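Local coordinates for abhydrolase domain-containing protein (Exiguobacterium antarcticum, PDB 5H3H) that acts as an esterase and is probably also a perhydrolase, built on the alpha/beta hydrolase fold, at residues 120-125 with 229-234; 164-169 with 251-256; 212-217 with 238-243; 218-223 with 246-251. All blocks are in the same frame, centred on the assembly; numbering follows the deposited sequence.

Contact 1 of 4, residues 120-125 with 229-234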
loop_
_atom_site.group_PDB
_atom_site.type_symbol
_atom_site.label_atom_id
_atom_site.label_comp_id
_atom_site.label_asym_id
_atom_site.label_seq_id
_atom_site.Cartn_x
_atom_site.Cartn_y
_atom_site.Cartn_z
ATOM N N ALA B 120 -11.888 4.878 16.793
ATOM C CA ALA B 120 -12.647 5.091 18.038
ATOM C C ALA B 120 -11.808 6.004 18.901
ATOM O O ALA B 120 -10.750 5.628 19.306
ATOM C CB ALA B 120 -12.930 3.781 18.765
ATOM N N GLY B 121 -12.245 7.257 19.119
ATOM C CA GLY B 121 -11.452 8.217 19.858
ATOM C C GLY B 121 -10.037 8.386 19.319
ATOM O O GLY B 121 -9.114 8.591 20.064
ATOM N N ALA B 122 -9.830 8.245 18.006
ATOM C CA ALA B 122 -8.504 8.063 17.461
ATOM C C ALA B 122 -7.595 9.301 17.595
ATOM O O ALA B 122 -8.046 10.449 17.437
ATOM C CB ALA B 122 -8.590 7.654 15.995
ATOM N N ALA B 123 -6.320 9.025 17.825
ATOM C CA ALA B 123 -5.254 10.025 17.837
ATOM C C ALA B 123 -4.813 10.325 16.408
ATOM O O ALA B 123 -3.710 10.019 15.970
ATOM C CB ALA B 123 -4.097 9.548 18.674
ATOM N N ALA B 124 -5.697 10.951 15.672
ATOM C CA ALA B 124 -5.448 11.184 14.237
ATOM C C ALA B 124 -6.304 12.320 13.731
ATOM O O ALA B 124 -7.369 12.531 14.276
ATOM C CB ALA B 124 -5.699 9.935 13.410
ATOM N N PRO B 125 -5.832 13.027 12.697
ATOM C CA PRO B 125 -4.518 12.761 12.005
ATOM C C PRO B 125 -3.229 13.122 12.729
ATOM O O PRO B 125 -2.132 12.694 12.286
ATOM C CB PRO B 125 -4.601 13.629 10.719
ATOM C CG PRO B 125 -5.794 14.514 10.908
ATOM C CD PRO B 125 -6.757 13.732 11.792
ATOM N N GLU B 229 -14.014 15.486 13.580
ATOM C CA GLU B 229 -14.437 16.321 12.455
ATOM C C GLU B 229 -13.417 16.309 11.322
ATOM O O GLU B 229 -13.764 16.220 10.155
ATOM C CB GLU B 229 -14.750 17.743 12.962
ATOM C CG GLU B 229 -16.071 17.771 13.730
ATOM C CD GLU B 229 -16.386 19.075 14.484
ATOM O OE1 GLU B 229 -15.486 19.919 14.685
ATOM O OE2 GLU B 229 -17.549 19.230 14.910
ATOM N N VAL B 230 -12.152 16.367 11.658
ATOM C CA VAL B 230 -11.112 16.395 10.652
ATOM C C VAL B 230 -11.056 15.057 9.901
ATOM O O VAL B 230 -11.001 15.019 8.654
ATOM C CB VAL B 230 -9.778 16.804 11.242
ATOM C CG1 VAL B 230 -8.621 16.552 10.268
ATOM C CG2 VAL B 230 -9.830 18.287 11.591
ATOM N N MET B 231 -11.159 13.975 10.648
ATOM C CA MET B 231 -11.120 12.659 10.039
ATOM C C MET B 231 -12.280 12.423 9.111
ATOM O O MET B 231 -12.076 11.863 8.049
ATOM C CB MET B 231 -11.091 11.571 11.092
ATOM C CG MET B 231 -9.745 11.415 11.737
ATOM S SD MET B 231 -9.708 10.055 12.968
ATOM C CE MET B 231 -10.592 10.752 14.368
ATOM N N HIS B 232 -13.482 12.835 9.537
ATOM C CA HIS B 232 -14.733 12.670 8.785
ATOM C C HIS B 232 -14.700 13.474 7.458
ATOM O O HIS B 232 -15.296 13.054 6.455
ATOM C CB HIS B 232 -15.935 13.089 9.674
ATOM C CG HIS B 232 -17.297 12.747 9.124
ATOM N ND1 HIS B 232 -18.349 13.636 9.126
ATOM C CD2 HIS B 232 -17.801 11.592 8.630
ATOM C CE1 HIS B 232 -19.422 13.061 8.615
ATOM N NE2 HIS B 232 -19.109 11.823 8.295
ATOM N N GLU B 233 -14.039 14.624 7.467
ATOM C CA GLU B 233 -13.968 15.438 6.276
ATOM C C GLU B 233 -13.033 14.812 5.246
ATOM O O GLU B 233 -13.331 14.867 4.050
ATOM C CB GLU B 233 -13.545 16.887 6.580
ATOM C CG GLU B 233 -14.741 17.771 6.884
ATOM C CD GLU B 233 -14.441 19.239 6.713
ATOM O OE1 GLU B 233 -15.176 19.938 5.964
ATOM O OE2 GLU B 233 -13.459 19.683 7.340
ATOM N N ASN B 234 -11.959 14.191 5.720
ATOM C CA ASN B 234 -10.842 13.773 4.885
ATOM C C ASN B 234 -10.780 12.300 4.488
ATOM O O ASN B 234 -10.076 11.953 3.512
ATOM C CB ASN B 234 -9.505 14.217 5.525
ATOM C CG ASN B 234 -9.342 15.735 5.494
ATOM O OD1 ASN B 234 -9.183 16.311 4.428
ATOM N ND2 ASN B 234 -9.413 16.391 6.664
#
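Met231, on helix 225-234, which lies between strands 211-217 and 239-243 of the alpha/beta hydrolase fold, reaches into the loop 120-125 that leaves strand 114-120, and its thioether carries most of the apolar packing. SD lies 4.0 Å from CB of Ala122 and also 4.0 Å from CB of Ala124, so the sulfur rests beside two methyl groups. Two torsions put it there: CG sits anti to the carbonyl carbon (chi1 -76°), and a bend at chi3 (-75°) turns CE toward Ala122. A second apolar patch forms at Pro125, whose CG touches Val230 CG1 at 3.5 Å. The same proline ring brings CD to 3.8 Å from Met231 CG, lying across the base of the methionine. The peptide bond before Pro125 is cis, which places this CD on the same side as Ala124 O and lets both face Met231.

Among the polar atoms, Ala124 O is 3.6 Å from Met231 SD, buried and without a hydrogen-bond partner in the model. Within the helix, Asn234 ND2 donates to Val230 O at 2.9 Å, while Asn234 N comes to that oxygen from the opposite face of the carbonyl. The loop makes an inverse gamma turn centred on Ala123, whose backbone also bonds to that of Ser96, the probable nucleophile.

The two segments thus bury 199 Å² through van der Waals contact alone, so the fit probably depends on shape, the methionine thioether lying against the two alanine methyls. Burying Ala124 O without a hydrogen-bond partner is likely to cost some stability, which the apolar packing may offset.

Contact 2 of 4, residues 164-169 with 251-256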
loop_
_atom_site.group_PDB
_atom_site.type_symbol
_atom_site.label_atom_id
_atom_site.label_comp_id
_atom_site.label_asym_id
_atom_site.label_seq_id
_atom_site.Cartn_x
_atom_site.Cartn_y
_atom_site.Cartn_z
ATOM N N PHE B 164 -9.732 10.739 31.393
ATOM C CA PHE B 164 -10.001 9.656 30.413
ATOM C C PHE B 164 -11.486 9.402 30.277
ATOM O O PHE B 164 -11.950 9.055 29.200
ATOM C CB PHE B 164 -9.285 8.385 30.888
ATOM C CG PHE B 164 -9.021 7.361 29.812
ATOM C CD1 PHE B 164 -10.026 6.558 29.356
ATOM C CD2 PHE B 164 -7.749 7.201 29.283
ATOM C CE1 PHE B 164 -9.762 5.620 28.359
ATOM C CE2 PHE B 164 -7.482 6.245 28.316
ATOM C CZ PHE B 164 -8.482 5.468 27.869
ATOM N N PHE B 165 -12.257 9.615 31.348
ATOM C CA PHE B 165 -13.660 9.207 31.394
ATOM C C PHE B 165 -14.492 10.412 31.735
ATOM O O PHE B 165 -14.073 11.251 32.506
ATOM C CB PHE B 165 -13.892 8.099 32.419
ATOM C CG PHE B 165 -13.177 6.819 32.108
ATOM C CD1 PHE B 165 -13.573 6.041 31.034
ATOM C CD2 PHE B 165 -12.075 6.410 32.875
ATOM C CE1 PHE B 165 -12.889 4.844 30.720
ATOM C CE2 PHE B 165 -11.395 5.230 32.563
ATOM C CZ PHE B 165 -11.808 4.450 31.484
ATOM N N ALA B 166 -15.666 10.496 31.142
ATOM C CA ALA B 166 -16.577 11.602 31.458
ATOM C C ALA B 166 -17.328 11.332 32.765
ATOM O O ALA B 166 -17.716 12.262 33.460
ATOM C CB ALA B 166 -17.549 11.823 30.310
ATOM N N LYS B 167 -17.566 10.061 33.074
ATOM C CA LYS B 167 -18.297 9.669 34.278
ATOM C C LYS B 167 -17.367 9.076 35.321
ATOM O O LYS B 167 -16.283 8.536 34.991
ATOM C CB LYS B 167 -19.424 8.705 33.909
ATOM C CG LYS B 167 -20.631 9.455 33.404
ATOM C CD LYS B 167 -21.724 8.519 32.995
ATOM C CE LYS B 167 -21.626 8.172 31.522
ATOM N NZ LYS B 167 -22.700 7.209 31.139
ATOM N N GLU B 168 -17.760 9.215 36.589
ATOM C CA GLU B 168 -17.062 8.533 37.656
ATOM C C GLU B 168 -17.527 7.074 37.694
ATOM O O GLU B 168 -18.627 6.795 38.048
ATOM C CB GLU B 168 -17.273 9.207 39.003
ATOM C CG GLU B 168 -16.215 10.269 39.323
ATOM C CD GLU B 168 -16.414 10.871 40.715
ATOM O OE1 GLU B 168 -16.379 12.131 40.864
ATOM O OE2 GLU B 168 -16.641 10.067 41.653
ATOM N N HIS B 169 -16.656 6.124 37.351
ATOM C CA HIS B 169 -17.007 4.678 37.381
ATOM C C HIS B 169 -16.634 4.087 38.741
ATOM O O HIS B 169 -15.872 4.709 39.516
ATOM C CB HIS B 169 -16.306 3.932 36.219
ATOM C CG HIS B 169 -16.714 4.431 34.864
ATOM N ND1 HIS B 169 -17.925 4.129 34.292
ATOM C CD2 HIS B 169 -16.087 5.262 33.992
ATOM C CE1 HIS B 169 -18.036 4.756 33.133
ATOM N NE2 HIS B 169 -16.933 5.444 32.927
ATOM N N PHE B 251 -15.838 3.213 25.685
ATOM C CA PHE B 251 -16.066 1.775 25.858
ATOM C C PHE B 251 -16.582 1.424 27.260
ATOM O O PHE B 251 -17.130 0.334 27.442
ATOM C CB PHE B 251 -14.823 1.010 25.464
ATOM C CG PHE B 251 -13.623 1.367 26.270
ATOM C CD1 PHE B 251 -13.376 0.738 27.476
ATOM C CD2 PHE B 251 -12.717 2.299 25.790
ATOM C CE1 PHE B 251 -12.255 1.069 28.263
ATOM C CE2 PHE B 251 -11.615 2.639 26.562
ATOM C CZ PHE B 251 -11.368 1.998 27.768
ATOM N N LEU B 252 -16.439 2.342 28.231
ATOM C CA LEU B 252 -17.122 2.301 29.507
ATOM C C LEU B 252 -18.142 3.429 29.761
ATOM O O LEU B 252 -19.143 3.196 30.433
ATOM C CB LEU B 252 -16.090 2.368 30.625
ATOM C CG LEU B 252 -14.981 1.336 30.710
ATOM C CD1 LEU B 252 -14.176 1.642 31.967
ATOM C CD2 LEU B 252 -15.524 -0.081 30.740
ATOM N N ASP B 253 -17.878 4.658 29.304
ATOM C CA ASP B 253 -18.824 5.766 29.498
ATOM C C ASP B 253 -20.215 5.433 28.869
ATOM O O ASP B 253 -21.240 5.728 29.496
ATOM C CB ASP B 253 -18.303 7.106 28.900
ATOM C CG ASP B 253 -17.283 7.841 29.779
ATOM O OD1 ASP B 253 -17.216 7.652 31.003
ATOM O OD2 ASP B 253 -16.568 8.697 29.234
ATOM N N GLU B 254 -20.224 4.817 27.675
ATOM C CA GLU B 254 -21.440 4.383 26.947
ATOM C C GLU B 254 -21.229 2.975 26.437
ATOM O O GLU B 254 -21.357 2.677 25.265
ATOM C CB GLU B 254 -21.824 5.339 25.776
ATOM C CG GLU B 254 -22.439 6.695 26.230
ATOM C CD GLU B 254 -22.760 7.712 25.091
ATOM O OE1 GLU B 254 -21.943 8.675 24.854
ATOM O OE2 GLU B 254 -23.810 7.553 24.420
ATOM N N ARG B 255 -20.912 2.109 27.378
ATOM C CA ARG B 255 -20.597 0.749 27.089
ATOM C C ARG B 255 -21.532 0.081 26.093
ATOM O O ARG B 255 -21.087 -0.467 25.085
ATOM C CB ARG B 255 -20.548 -0.083 28.366
ATOM C CG ARG B 255 -19.861 -1.424 28.070
ATOM C CD ARG B 255 -20.398 -2.685 28.702
ATOM N NE ARG B 255 -21.858 -2.796 28.703
ATOM C CZ ARG B 255 -22.598 -2.397 29.718
ATOM N NH1 ARG B 255 -22.018 -1.831 30.771
ATOM N NH2 ARG B 255 -23.917 -2.502 29.658
ATOM N N GLU B 256 -22.819 0.069 26.419
ATOM C CA GLU B 256 -23.822 -0.581 25.592
ATOM C C GLU B 256 -23.929 -0.013 24.186
ATOM O O GLU B 256 -23.925 -0.786 23.178
ATOM C CB GLU B 256 -25.176 -0.529 26.300
ATOM C CG GLU B 256 -26.118 -1.643 25.883
ATOM C CD GLU B 256 -25.915 -2.912 26.691
ATOM O OE1 GLU B 256 -24.780 -3.159 27.167
ATOM O OE2 GLU B 256 -26.890 -3.683 26.852
#
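The carboxylate of Asp253, at the end of helix 250-253 in this alpha/beta hydrolase fold, is held by the loop 164-169 through three hydrogen bonds. Ala166 N meets OD2 of Asp253 on its syn side at 2.8 Å, almost straight (173° at the hydrogen). Lys167 N approaches the other oxygen, OD1, from above the carboxylate plane at 3.2 Å. On the opposite face of that plane, His169 NE2 donates to Asp253 OD1 at 2.9 Å, arriving on the anti side with ring and carboxylate planes 23° apart. OD2 has a further donor in Gly247 N, so both oxygens are gripped twice and the group's rotation is fixed. An asparagine at Asp253 would probably leave at least one of these N-H donors facing an amide NH2 instead of an acceptor, and all of them without the negative charge that draws them together.

Lys167 extends past the carboxylate, and its NZ bonds to the backbone O of Asp253 at 2.7 Å, in the carbonyl plane. Outward from this polar core, Leu252 CB lies over one face of the His169 ring, a CH-pi contact 4.2 Å from the centroid. Leu252 CD1 also packs against Phe165 CE1.

Phe164, a ligand-pocket residue, carries its CG anti to the backbone N (chi1 -159°), which brings the ring to Phe251; Phe251 CE2 lies at the edge of the Phe164 ring, 3.9 Å from its CE1.

Contact 3 of 4, residues 212-217 with 238-243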
loop_
_atom_site.group_PDB
_atom_site.type_symbol
_atom_site.label_atom_id
_atom_site.label_comp_id
_atom_site.label_asym_id
_atom_site.label_seq_id
_atom_site.Cartn_x
_atom_site.Cartn_y
_atom_site.Cartn_z
ATOM N N THR B 212 -15.140 3.370 6.274
ATOM C CA THR B 212 -14.797 3.788 7.637
ATOM C C THR B 212 -15.989 4.254 8.505
ATOM O O THR B 212 -16.944 4.914 8.015
ATOM C CB THR B 212 -13.671 4.820 7.574
ATOM O OG1 THR B 212 -12.648 4.286 6.690
ATOM C CG2 THR B 212 -13.067 5.096 8.985
ATOM N N LEU B 213 -15.938 3.852 9.783
ATOM C CA LEU B 213 -16.770 4.410 10.845
ATOM C C LEU B 213 -15.901 5.093 11.895
ATOM O O LEU B 213 -14.993 4.445 12.441
ATOM C CB LEU B 213 -17.529 3.308 11.535
ATOM C CG LEU B 213 -18.343 3.753 12.752
ATOM C CD1 LEU B 213 -19.411 4.735 12.264
ATOM C CD2 LEU B 213 -18.953 2.568 13.480
ATOM N N ILE B 214 -16.238 6.365 12.219
ATOM C CA ILE B 214 -15.577 7.143 13.244
ATOM C C ILE B 214 -16.537 7.173 14.436
ATOM O O ILE B 214 -17.677 7.597 14.289
ATOM C CB ILE B 214 -15.291 8.621 12.799
ATOM C CG1 ILE B 214 -14.640 8.717 11.404
ATOM C CG2 ILE B 214 -14.471 9.380 13.857
ATOM C CD1 ILE B 214 -13.402 7.891 11.274
ATOM N N MET B 215 -16.040 6.753 15.592
ATOM C CA MET B 215 -16.773 6.753 16.847
ATOM C C MET B 215 -15.972 7.719 17.731
ATOM O O MET B 215 -14.732 7.537 17.868
ATOM C CB MET B 215 -16.793 5.315 17.452
ATOM C CG MET B 215 -17.921 4.434 16.949
ATOM S SD MET B 215 -18.244 2.851 17.813
ATOM C CE MET B 215 -16.997 2.048 16.950
ATOM N N HIS B 216 -16.616 8.755 18.324
ATOM C CA HIS B 216 -15.836 9.667 19.159
ATOM C C HIS B 216 -16.731 10.365 20.207
ATOM O O HIS B 216 -17.881 10.722 19.903
ATOM C CB HIS B 216 -15.178 10.700 18.278
ATOM C CG HIS B 216 -13.857 11.167 18.756
ATOM N ND1 HIS B 216 -12.709 10.892 18.067
ATOM C CD2 HIS B 216 -13.503 11.963 19.790
ATOM C CE1 HIS B 216 -11.686 11.482 18.672
ATOM N NE2 HIS B 216 -12.149 12.129 19.730
ATOM N N GLY B 217 -16.187 10.488 21.422
ATOM C CA GLY B 217 -16.830 11.179 22.552
ATOM C C GLY B 217 -16.840 12.693 22.388
ATOM O O GLY B 217 -15.796 13.323 22.117
ATOM N N SER B 238 -16.359 7.933 5.015
ATOM C CA SER B 238 -16.508 7.725 6.474
ATOM C C SER B 238 -17.867 8.164 7.062
ATOM O O SER B 238 -18.378 9.223 6.702
ATOM C CB SER B 238 -15.387 8.438 7.241
ATOM O OG SER B 238 -15.413 9.855 7.080
ATOM N N ARG B 239 -18.438 7.352 7.948
ATOM C CA ARG B 239 -19.580 7.749 8.796
ATOM C C ARG B 239 -19.080 8.220 10.150
ATOM O O ARG B 239 -18.034 7.791 10.603
ATOM C CB ARG B 239 -20.523 6.586 9.029
ATOM C CG ARG B 239 -21.015 5.930 7.737
ATOM C CD ARG B 239 -22.104 4.885 7.970
ATOM N NE ARG B 239 -23.003 4.791 6.808
ATOM C CZ ARG B 239 -22.769 4.100 5.685
ATOM N NH1 ARG B 239 -21.648 3.391 5.537
ATOM N NH2 ARG B 239 -23.672 4.113 4.693
ATOM N N LEU B 240 -19.839 9.075 10.811
ATOM C CA LEU B 240 -19.454 9.568 12.144
ATOM C C LEU B 240 -20.568 9.295 13.128
ATOM O O LEU B 240 -21.681 9.769 12.920
ATOM C CB LEU B 240 -19.222 11.069 12.083
ATOM C CG LEU B 240 -19.087 11.803 13.422
ATOM C CD1 LEU B 240 -17.879 11.236 14.176
ATOM C CD2 LEU B 240 -18.974 13.311 13.221
ATOM N N GLU B 241 -20.281 8.546 14.202
ATOM C CA GLU B 241 -21.215 8.411 15.322
ATOM C C GLU B 241 -20.675 9.105 16.580
ATOM O O GLU B 241 -19.682 8.682 17.145
ATOM C CB GLU B 241 -21.534 6.946 15.641
ATOM C CG GLU B 241 -22.817 6.412 14.964
ATOM C CD GLU B 241 -24.174 6.878 15.547
ATOM O OE1 GLU B 241 -24.354 7.003 16.786
ATOM O OE2 GLU B 241 -25.103 7.080 14.744
ATOM N N VAL B 242 -21.396 10.118 17.042
ATOM C CA VAL B 242 -20.989 10.973 18.135
ATOM C C VAL B 242 -21.520 10.316 19.404
ATOM O O VAL B 242 -22.700 10.014 19.523
ATOM C CB VAL B 242 -21.597 12.390 17.971
ATOM C CG1 VAL B 242 -21.153 13.344 19.084
ATOM C CG2 VAL B 242 -21.226 12.987 16.602
ATOM N N PHE B 243 -20.654 10.197 20.389
ATOM C CA PHE B 243 -21.010 9.680 21.669
ATOM C C PHE B 243 -21.205 10.889 22.571
ATOM O O PHE B 243 -20.248 11.504 23.010
ATOM C CB PHE B 243 -19.970 8.644 22.132
ATOM C CG PHE B 243 -20.148 7.321 21.420
ATOM C CD1 PHE B 243 -19.830 7.199 20.076
ATOM C CD2 PHE B 243 -20.733 6.263 22.044
ATOM C CE1 PHE B 243 -20.049 6.013 19.380
ATOM C CE2 PHE B 243 -20.972 5.079 21.360
ATOM C CZ PHE B 243 -20.597 4.951 20.028
#
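Strands 212-217 and 239-243 run parallel, their segment axes 4.7 Å apart at closest and 18° from each other, and five backbone hydrogen bonds join them in regular parallel register. Ile214 shows the pattern: its N donates to Arg239 O at 2.8 Å and its O accepts from Glu241 N. The longest of the five is His216 N to Glu241 O, at 3.3 Å.

On one face of the sheet, Met215 packs beside Phe243, CG touching ring atom CE1 at 3.6 Å. Met215 SD stands 4.9 Å from the centroid of the Phe243 ring, 63° off its normal, an oblique Met-aromatic contact. Phe243 CG is anti to the carbonyl carbon (chi1 -77°), which brings the ring alongside Met215. With an alanine at Phe243, the side of Met215 now against the ring would probably lose its packing and Lys257 its cation-pi partner. On the other face, Ile214 CG2 meets Leu240 CD1 at 3.9 Å.

The pair belongs to a beta-alpha-beta crossover: helix 225-234 covers the face of His216 and Leu240, helix 255-267 covers that of Leu213 and Met215, and strand 114-120 continues the sheet beyond strand 211-217, leaving 239-243 at its edge.

Contact 4 of 4, residues 218-223 with 246-251. With F50 (ethaneperoxoic acid), chain D.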
loop_
_atom_site.group_PDB
_atom_site.type_symbol
_atom_site.label_atom_id
_atom_site.label_comp_id
_atom_site.label_asym_id
_atom_site.label_seq_id
_atom_site.Cartn_x
_atom_site.Cartn_y
_atom_site.Cartn_z
ATOM N N LYS B 218 -18.020 13.286 22.581
ATOM C CA LYS B 218 -18.132 14.726 22.514
ATOM C C LYS B 218 -17.254 15.365 23.589
ATOM O O LYS B 218 -16.650 16.408 23.327
ATOM C CB LYS B 218 -19.604 15.169 22.647
ATOM C CG LYS B 218 -19.876 16.551 22.081
ATOM C CD LYS B 218 -19.595 16.606 20.571
ATOM C CE LYS B 218 -20.198 17.838 19.891
ATOM N NZ LYS B 218 -19.874 19.107 20.617
ATOM N N LYS B 219 -17.108 14.691 24.752
ATOM C CA LYS B 219 -16.354 15.207 25.887
ATOM C C LYS B 219 -14.921 14.721 26.096
ATOM O O LYS B 219 -14.369 14.878 27.172
ATOM C CB LYS B 219 -17.169 15.020 27.173
ATOM C CG LYS B 219 -18.570 15.532 27.041
ATOM C CD LYS B 219 -19.242 15.602 28.406
ATOM C CE LYS B 219 -20.203 14.452 28.621
ATOM N NZ LYS B 219 -20.423 14.203 30.071
ATOM N N ASP B 220 -14.285 14.196 25.042
ATOM C CA ASP B 220 -12.970 13.641 25.135
ATOM C C ASP B 220 -11.964 14.768 25.391
ATOM O O ASP B 220 -11.874 15.712 24.612
ATOM C CB ASP B 220 -12.741 12.900 23.817
ATOM C CG ASP B 220 -11.544 12.090 23.797
ATOM O OD1 ASP B 220 -10.604 12.306 24.633
ATOM O OD2 ASP B 220 -11.495 11.189 22.852
ATOM N N GLN B 221 -11.239 14.680 26.500
ATOM C CA GLN B 221 -10.233 15.648 26.868
ATOM C C GLN B 221 -8.865 15.197 26.377
ATOM O O GLN B 221 -7.903 15.939 26.412
ATOM C CB GLN B 221 -10.228 15.845 28.394
ATOM C CG GLN B 221 -11.615 16.144 28.953
ATOM C CD GLN B 221 -11.639 16.573 30.416
ATOM O OE1 GLN B 221 -10.654 16.479 31.126
ATOM N NE2 GLN B 221 -12.776 17.045 30.863
ATOM N N VAL B 222 -8.766 13.942 25.956
ATOM C CA VAL B 222 -7.496 13.367 25.543
ATOM C C VAL B 222 -7.219 13.607 24.030
ATOM O O VAL B 222 -6.156 14.131 23.666
ATOM C CB VAL B 222 -7.509 11.861 25.866
ATOM C CG1 VAL B 222 -6.251 11.205 25.343
ATOM C CG2 VAL B 222 -7.617 11.650 27.383
ATOM N N CYS B 223 -8.166 13.123 23.204
ATOM C CA CYS B 223 -8.293 13.392 21.804
ATOM C C CYS B 223 -9.566 14.222 21.597
ATOM O O CYS B 223 -10.681 13.722 21.605
ATOM C CB CYS B 223 -8.408 12.099 20.999
ATOM S SG CYS B 223 -6.919 11.122 21.061
ATOM N N SER B 246 -19.934 10.703 26.389
ATOM C CA SER B 246 -18.662 10.040 26.615
ATOM C C SER B 246 -17.493 10.957 26.483
ATOM O O SER B 246 -17.480 11.847 25.644
ATOM C CB SER B 246 -18.449 8.898 25.599
ATOM O OG SER B 246 -19.476 7.951 25.738
ATOM N N GLY B 247 -16.493 10.676 27.290
ATOM C CA GLY B 247 -15.187 11.203 27.124
ATOM C C GLY B 247 -14.414 10.281 26.186
ATOM O O GLY B 247 -14.958 9.647 25.245
ATOM N N HIS B 248 -13.146 10.186 26.481
ATOM C CA HIS B 248 -12.232 9.369 25.692
ATOM C C HIS B 248 -12.656 7.910 25.797
ATOM O O HIS B 248 -12.926 7.271 24.788
ATOM C CB HIS B 248 -10.856 9.579 26.217
ATOM C CG HIS B 248 -9.776 9.024 25.355
ATOM N ND1 HIS B 248 -9.758 9.210 23.995
ATOM C CD2 HIS B 248 -8.634 8.369 25.664
ATOM C CE1 HIS B 248 -8.660 8.676 23.495
ATOM N NE2 HIS B 248 -7.933 8.193 24.487
ATOM N N GLY B 249 -12.884 7.463 27.010
ATOM C CA GLY B 249 -13.205 6.071 27.259
ATOM C C GLY B 249 -14.626 5.712 26.998
ATOM O O GLY B 249 -15.307 5.262 27.904
ATOM N N MET B 250 -15.100 5.857 25.745
ATOM C CA MET B 250 -16.495 5.507 25.478
ATOM C C MET B 250 -16.848 4.073 25.755
ATOM O O MET B 250 -18.014 3.732 25.973
ATOM C CB MET B 250 -16.954 5.887 24.096
ATOM C CG MET B 250 -16.130 5.479 22.913
ATOM S SD MET B 250 -16.251 6.748 21.579
ATOM C CE MET B 250 -14.528 6.553 21.215
ATOM N N PHE B 251 -15.838 3.213 25.685
ATOM C CA PHE B 251 -16.066 1.775 25.858
ATOM C C PHE B 251 -16.582 1.424 27.260
ATOM O O PHE B 251 -17.130 0.334 27.442
ATOM C CB PHE B 251 -14.823 1.010 25.464
ATOM C CG PHE B 251 -13.623 1.367 26.270
ATOM C CD1 PHE B 251 -13.376 0.738 27.476
ATOM C CD2 PHE B 251 -12.717 2.299 25.790
ATOM C CE1 PHE B 251 -12.255 1.069 28.263
ATOM C CE2 PHE B 251 -11.615 2.639 26.562
ATOM C CZ PHE B 251 -11.368 1.998 27.768
HETATM C C F50 D . -4.173 7.371 23.579
HETATM O OX1 F50 D . -5.604 5.889 25.100
HETATM O O F50 D . -3.731 6.462 22.906
HETATM O OXT F50 D . -5.389 7.098 24.364
HETATM C CH3 F50 D . -3.499 8.714 23.588
HETATM O O HOH W 1 -12.199 12.392 28.354
#
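The imidazole of His248 is met on one face by Val222, whose CB stands over the ring centre in a CH-pi contact, 3.7 Å from the centroid. Two acceptors lie at the edge of the same ring. ND1 of His248 donates to OD2 of Asp220 at 2.9 Å, reaching the carboxylate on its syn side although the two planes are 46° apart. NE2 donates to OXT of the bound ethaneperoxoic acid at 2.8 Å, nearly straight at 175°. Cys223 SG comes obliquely to the ring, 3.9 Å from His248 CE1, and Phe164 meets it edge-to-face. With CG anti to the backbone N (chi1 -169°), the His248 ring extends between Asp220 and the ligand.

Asp220 is itself positioned by its own loop. Its OD1 accepts from Val222 N at 2.8 Å, closing an Asx turn, and from Cys223 N at 2.9 Å, which comes from above the carboxylate plane. These two bonds leave OD2 directed at the histidine.

Farther along, Lys219 N donates to Ser246 O at 3.0 Å, and one water accepts from both Gln221 N and His248 N, so the backbones of the two loops are tied directly and through solvent.

The geometry fits the acid and histidine of a charge-relay triad, probably completed by Ser96 on the nucleophile elbow. The ligand is also hydrogen-bonded to Trp30 N and Met97 N, consistent with an oxyanion hole. His248, bonded to Asp220 through ND1 and to the ligand through NE2, is probably placed to act as the general base of such a triad.

In the fold
Contacts 1, 3 and 4 are largely buried, whereas contact 2 is only partly so, and its chemistry follows: backbone N-H groups and a histidine fix a carboxylate, while a lysine takes the neighbouring backbone oxygen. Contact 1 relies on apolar packing alone. Contact 3 is chiefly backbone hydrogen bonding at the edge of the sheet, with side-chain packing on both faces. Contacts 1 and 3 both draw on the unit of strand 211-217, helix 225-234 and strand 239-243; contacts 2 and 4 share helix 250-253 and Phe251. Contact 4 alone holds the probable catalytic pair. It joins contact 3 through His216 NE2 and Cys223 O, and contact 2 through Gly247 N and Asp253 OD2.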